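Local coordinates for protein lysine/ornithine decarboxylase (PDB 2PLJ) that decarboxylates lysine and ornithine with a pyridoxal phosphate cofactor, yielding cadaverine and putrescine, at residues 340-354 / 367-381. Numbering follows the deposited sequence.
Sequences LTTIKQGGELIPSVL and ENILLPKLNNGDLVI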
loop_
_atom_site.group_PDB
_atom_site.type_symbol
_atom_site.label_atom_id
_atom_site.label_comp_id
_atom_site.label_asym_id
_atom_site.label_seq_id
_atom_site.Cartn_x
_atom_site.Cartn_y
_atom_site.Cartn_z
ATOM N N LEU A 340 -11.750 14.888 8.627
ATOM C CA LEU A 340 -12.284 13.788 9.445
ATOM C C LEU A 340 -13.332 14.335 10.405
ATOM O O LEU A 340 -13.180 15.435 10.950
ATOM C CB LEU A 340 -11.163 13.104 10.235
ATOM C CG LEU A 340 -10.017 12.442 9.442
ATOM C CD1 LEU A 340 -8.871 12.054 10.383
ATOM C CD2 LEU A 340 -10.514 11.256 8.632
ATOM N N THR A 341 -14.390 13.561 10.615
ATOM C CA THR A 341 -15.406 13.946 11.577
ATOM C C THR A 341 -15.961 12.703 12.268
ATOM O O THR A 341 -15.546 11.564 11.973
ATOM C CB THR A 341 -16.506 14.859 10.909
ATOM O OG1 THR A 341 -17.317 15.478 11.915
ATOM C CG2 THR A 341 -17.371 14.086 9.911
ATOM N N THR A 342 -16.868 12.924 13.212
ATOM C CA THR A 342 -17.528 11.827 13.901
ATOM C C THR A 342 -19.012 12.119 13.871
ATOM O O THR A 342 -19.411 13.280 13.735
ATOM C CB THR A 342 -17.042 11.728 15.373
ATOM O OG1 THR A 342 -17.185 13.009 16.006
ATOM C CG2 THR A 342 -15.584 11.310 15.400
ATOM N N ILE A 343 -19.827 11.074 13.961
ATOM C CA ILE A 343 -21.275 11.276 14.083
ATOM C C ILE A 343 -21.551 11.924 15.430
ATOM O O ILE A 343 -22.268 12.929 15.493
ATOM C CB ILE A 343 -22.080 9.977 13.848
ATOM C CG1 ILE A 343 -21.962 9.551 12.371
ATOM C CG2 ILE A 343 -23.575 10.166 14.257
ATOM C CD1 ILE A 343 -22.449 8.142 12.091
ATOM N N LYS A 344 -20.933 11.378 16.479
ATOM C CA LYS A 344 -21.027 11.954 17.834
ATOM C C LYS A 344 -20.488 13.377 17.854
ATOM O O LYS A 344 -19.369 13.631 17.400
ATOM C CB LYS A 344 -20.260 11.104 18.840
ATOM C CG LYS A 344 -20.946 9.800 19.154
ATOM C CD LYS A 344 -20.897 9.485 20.637
ATOM C CE LYS A 344 -21.757 8.273 20.920
ATOM N NZ LYS A 344 -21.092 7.356 21.879
ATOM N N GLN A 345 -21.306 14.298 18.357
ATOM C CA GLN A 345 -20.953 15.717 18.410
ATOM C C GLN A 345 -21.384 16.317 19.748
ATOM O O GLN A 345 -22.334 15.841 20.371
ATOM C CB GLN A 345 -21.620 16.477 17.253
ATOM C CG GLN A 345 -21.064 16.149 15.857
ATOM C CD GLN A 345 -19.677 16.731 15.626
ATOM O OE1 GLN A 345 -19.412 17.888 15.980
ATOM N NE2 GLN A 345 -18.785 15.939 15.026
ATOM N N GLY A 346 -20.672 17.347 20.192
ATOM C CA GLY A 346 -21.035 18.055 21.421
ATOM C C GLY A 346 -20.394 17.499 22.681
ATOM O O GLY A 346 -19.899 16.370 22.712
ATOM N N GLY A 347 -20.401 18.301 23.737
ATOM C CA GLY A 347 -19.691 17.932 24.958
ATOM C C GLY A 347 -18.189 18.152 24.846
ATOM O O GLY A 347 -17.704 18.803 23.926
ATOM N N GLU A 348 -17.460 17.605 25.807
ATOM C CA GLU A 348 -16.030 17.828 25.950
ATOM C C GLU A 348 -15.226 17.273 24.758
ATOM O O GLU A 348 -15.344 16.087 24.423
ATOM C CB GLU A 348 -15.596 17.161 27.255
ATOM C CG GLU A 348 -14.183 17.448 27.735
ATOM C CD GLU A 348 -13.914 16.792 29.078
ATOM O OE1 GLU A 348 -13.047 15.886 29.158
ATOM O OE2 GLU A 348 -14.601 17.159 30.047
ATOM N N LEU A 349 -14.439 18.138 24.111
ATOM C CA LEU A 349 -13.449 17.700 23.130
ATOM C C LEU A 349 -12.151 17.273 23.823
ATOM O O LEU A 349 -11.600 18.009 24.664
ATOM C CB LEU A 349 -13.152 18.788 22.098
ATOM C CG LEU A 349 -14.210 19.293 21.111
ATOM C CD1 LEU A 349 -13.504 20.045 19.991
ATOM C CD2 LEU A 349 -15.067 18.166 20.522
ATOM N N ILE A 350 -11.679 16.083 23.466
ATOM C CA ILE A 350 -10.555 15.427 24.139
ATOM C C ILE A 350 -9.402 15.213 23.141
ATOM O O ILE A 350 -9.645 14.796 22.000
ATOM C CB ILE A 350 -11.002 14.073 24.793
ATOM C CG1 ILE A 350 -12.153 14.312 25.774
ATOM C CG2 ILE A 350 -9.843 13.388 25.518
ATOM C CD1 ILE A 350 -12.861 13.027 26.278
ATOM N N PRO A 351 -8.150 15.537 23.556
ATOM C CA PRO A 351 -6.980 15.214 22.712
ATOM C C PRO A 351 -6.919 13.713 22.442
ATOM O O PRO A 351 -6.897 12.903 23.393
ATOM C CB PRO A 351 -5.792 15.628 23.584
ATOM C CG PRO A 351 -6.358 16.695 24.502
ATOM C CD PRO A 351 -7.751 16.223 24.806
ATOM N N SER A 352 -6.890 13.365 21.160
ATOM C CA SER A 352 -7.052 11.982 20.733
ATOM C C SER A 352 -6.075 11.617 19.637
ATOM O O SER A 352 -5.472 12.494 19.008
ATOM C CB SER A 352 -8.488 11.745 20.247
ATOM O OG SER A 352 -9.428 12.152 21.235
ATOM N N VAL A 353 -5.934 10.316 19.426
ATOM C CA VAL A 353 -5.148 9.758 18.328
ATOM C C VAL A 353 -6.045 8.752 17.620
ATOM O O VAL A 353 -6.703 7.925 18.263
ATOM C CB VAL A 353 -3.881 9.031 18.847
ATOM C CG1 VAL A 353 -3.109 8.394 17.707
ATOM C CG2 VAL A 353 -2.991 9.970 19.663
ATOM N N LEU A 354 -6.062 8.833 16.292
ATOM C CA LEU A 354 -6.777 7.860 15.475
ATOM C C LEU A 354 -5.761 6.939 14.836
ATOM O O LEU A 354 -4.961 7.369 13.978
ATOM C CB LEU A 354 -7.640 8.555 14.402
ATOM C CG LEU A 354 -8.821 9.398 14.910
ATOM C CD1 LEU A 354 -9.485 10.101 13.730
ATOM C CD2 LEU A 354 -9.861 8.532 15.695
ATOM N N GLU A 367 -2.360 11.907 14.228
ATOM C CA GLU A 367 -1.489 11.882 15.427
ATOM C C GLU A 367 -2.041 12.731 16.568
ATOM O O GLU A 367 -1.792 12.448 17.740
ATOM C CB GLU A 367 -0.063 12.356 15.089
ATOM C CG GLU A 367 0.750 11.347 14.259
ATOM C CD GLU A 367 2.142 11.869 13.919
ATOM O OE1 GLU A 367 2.706 12.624 14.745
ATOM O OE2 GLU A 367 2.667 11.536 12.819
ATOM N N ASN A 368 -2.777 13.782 16.230
ATOM C CA ASN A 368 -3.330 14.680 17.233
ATOM C C ASN A 368 -4.619 15.209 16.632
ATOM O O ASN A 368 -4.601 15.847 15.571
ATOM C CB ASN A 368 -2.344 15.829 17.546
ATOM C CG ASN A 368 -2.752 16.643 18.771
ATOM O OD1 ASN A 368 -3.393 16.132 19.693
ATOM N ND2 ASN A 368 -2.350 17.925 18.799
ATOM N N ILE A 369 -5.741 14.897 17.262
ATOM C CA ILE A 369 -7.042 15.369 16.796
ATOM C C ILE A 369 -7.989 15.494 17.986
ATOM O O ILE A 369 -8.042 14.597 18.844
ATOM C CB ILE A 369 -7.619 14.411 15.715
ATOM C CG1 ILE A 369 -8.972 14.914 15.183
ATOM C CG2 ILE A 369 -7.679 12.979 16.249
ATOM C CD1 ILE A 369 -9.420 14.234 13.825
ATOM N N LEU A 370 -8.718 16.608 18.056
ATOM C CA LEU A 370 -9.708 16.799 19.124
ATOM C C LEU A 370 -11.025 16.134 18.769
ATOM O O LEU A 370 -11.582 16.370 17.694
ATOM C CB LEU A 370 -9.940 18.286 19.434
ATOM C CG LEU A 370 -8.731 19.092 19.919
ATOM C CD1 LEU A 370 -9.058 20.579 19.989
ATOM C CD2 LEU A 370 -8.227 18.587 21.265
ATOM N N LEU A 371 -11.499 15.276 19.663
ATOM C CA LEU A 371 -12.727 14.530 19.429
ATOM C C LEU A 371 -13.532 14.387 20.702
ATOM O O LEU A 371 -12.966 14.313 21.804
ATOM C CB LEU A 371 -12.424 13.127 18.886
ATOM C CG LEU A 371 -11.654 12.909 17.579
ATOM C CD1 LEU A 371 -11.426 11.418 17.414
ATOM C CD2 LEU A 371 -12.405 13.454 16.332
ATOM N N PRO A 372 -14.865 14.317 20.560
ATOM C CA PRO A 372 -15.660 13.935 21.711
ATOM C C PRO A 372 -15.302 12.499 22.138
ATOM O O PRO A 372 -14.713 11.737 21.346
ATOM C CB PRO A 372 -17.106 14.023 21.197
ATOM C CG PRO A 372 -17.016 13.986 19.744
ATOM C CD PRO A 372 -15.685 14.542 19.350
ATOM N N LYS A 373 -15.615 12.152 23.381
ATOM C CA LYS A 373 -15.418 10.784 23.849
ATOM C C LYS A 373 -16.249 9.806 23.007
ATOM O O LYS A 373 -17.465 9.969 22.876
ATOM C CB LYS A 373 -15.762 10.648 25.342
ATOM C CG LYS A 373 -15.634 9.234 25.906
ATOM C CD LYS A 373 -14.210 8.674 25.762
ATOM C CE LYS A 373 -14.040 7.326 26.475
ATOM N NZ LYS A 373 -14.883 6.191 25.962
ATOM N N LEU A 374 -15.569 8.818 22.434
ATOM C CA LEU A 374 -16.216 7.778 21.636
ATOM C C LEU A 374 -16.243 6.442 22.362
ATOM O O LEU A 374 -15.305 6.107 23.093
ATOM C CB LEU A 374 -15.458 7.589 20.326
ATOM C CG LEU A 374 -15.269 8.843 19.468
ATOM C CD1 LEU A 374 -14.447 8.448 18.253
ATOM C CD2 LEU A 374 -16.622 9.449 19.090
ATOM N N ASN A 375 -17.321 5.690 22.153
ATOM C CA ASN A 375 -17.416 4.299 22.583
ATOM C C ASN A 375 -16.944 3.354 21.472
ATOM O O ASN A 375 -16.989 3.706 20.275
ATOM C CB ASN A 375 -18.870 3.959 22.899
ATOM C CG ASN A 375 -19.434 4.785 24.041
ATOM O OD1 ASN A 375 -20.555 5.278 23.956
ATOM N ND2 ASN A 375 -18.669 4.932 25.108
ATOM N N ASN A 376 -16.542 2.140 21.848
ATOM C CA ASN A 376 -16.276 1.132 20.824
ATOM C C ASN A 376 -17.518 0.986 19.964
ATOM O O ASN A 376 -18.661 1.019 20.483
ATOM C CB ASN A 376 -15.893 -0.225 21.428
ATOM C CG ASN A 376 -14.595 -0.170 22.231
ATOM O OD1 ASN A 376 -13.810 0.790 22.130
ATOM N ND2 ASN A 376 -14.368 -1.202 23.041
ATOM N N GLY A 377 -17.278 0.832 18.666
ATOM C CA GLY A 377 -18.329 0.786 17.652
ATOM C C GLY A 377 -18.744 2.136 17.084
ATOM O O GLY A 377 -19.425 2.178 16.043
ATOM N N ASP A 378 -18.359 3.243 17.731
ATOM C CA ASP A 378 -18.668 4.580 17.174
ATOM C C ASP A 378 -17.935 4.839 15.851
ATOM O O ASP A 378 -16.877 4.262 15.596
ATOM C CB ASP A 378 -18.363 5.711 18.155
ATOM C CG ASP A 378 -19.474 5.896 19.209
ATOM O OD1 ASP A 378 -20.614 5.416 18.971
ATOM O OD2 ASP A 378 -19.206 6.532 20.252
ATOM N N LEU A 379 -18.495 5.739 15.047
ATOM C CA LEU A 379 -18.013 5.953 13.659
ATOM C C LEU A 379 -17.159 7.201 13.450
ATOM O O LEU A 379 -17.436 8.284 14.009
ATOM C CB LEU A 379 -19.194 5.966 12.699
ATOM C CG LEU A 379 -20.156 4.781 12.787
ATOM C CD1 LEU A 379 -21.242 4.892 11.719
ATOM C CD2 LEU A 379 -19.402 3.455 12.684
ATOM N N VAL A 380 -16.155 7.025 12.583
ATOM C CA VAL A 380 -15.254 8.080 12.155
ATOM C C VAL A 380 -15.400 8.173 10.640
ATOM O O VAL A 380 -15.313 7.157 9.941
ATOM C CB VAL A 380 -13.798 7.785 12.551
ATOM C CG1 VAL A 380 -12.843 8.823 11.943
ATOM C CG2 VAL A 380 -13.680 7.755 14.082
ATOM N N ILE A 381 -15.629 9.388 10.158
ATOM C CA ILE A 381 -16.022 9.620 8.758
ATOM C C ILE A 381 -14.912 10.428 8.108
ATOM O O ILE A 381 -14.436 11.404 8.699
ATOM C CB ILE A 381 -17.363 10.431 8.691
ATOM C CG1 ILE A 381 -18.498 9.832 9.570
ATOM C CG2 ILE A 381 -17.798 10.696 7.246
ATOM C CD1 ILE A 381 -18.702 8.313 9.460
HETATM O O HOH W 1 -19.204 8.918 16.004
HETATM O O HOH W 2 -16.908 14.173 25.101
HETATM O O HOH W 3 -11.941 11.513 22.518
#
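K344 reaches across to D378, its NZ 2.6 Å from OD2 in a salt bridge that uses the carboxylate's syn lone pair. The long lysine chain spans the gap, and bends at chi2 (-138°) and chi4 steer NZ while CB rests 4.0 Å from L374 CD2. The same OD2 accepts N375 N from above the carboxylate plane at 2.8 Å; this bond, with D378 N to N375 O, ties the aspartate to the start of the type II turn 375-378.

Inward, L354 CD2 meets L371 CD1 at 3.7 Å, and L371 CD2 lies 3.9 Å from T342 CG2. A chi1 of 53° sends T342 OG1 to K344 O, a 2.7 Å bond in the carbonyl plane, and leaves CG2 for L371 and L374. P372 slides past T342, its puckered ring bringing CG within 3.3 Å of K344 O.

Antiparallel pairing of strands 340-342 with 379-381 and 349-354 with 369-372 positions these groups in the C-terminal beta domain, where K373 and L374 also bond Q309. S352 is small enough for OG to turn back and bond I350 O at 2.8 Å, opposite L371 N.

The chemistry implies an apolar interior flanked at the turn by a charge pair, whose doubly gripped carboxylate would probably stay ionised.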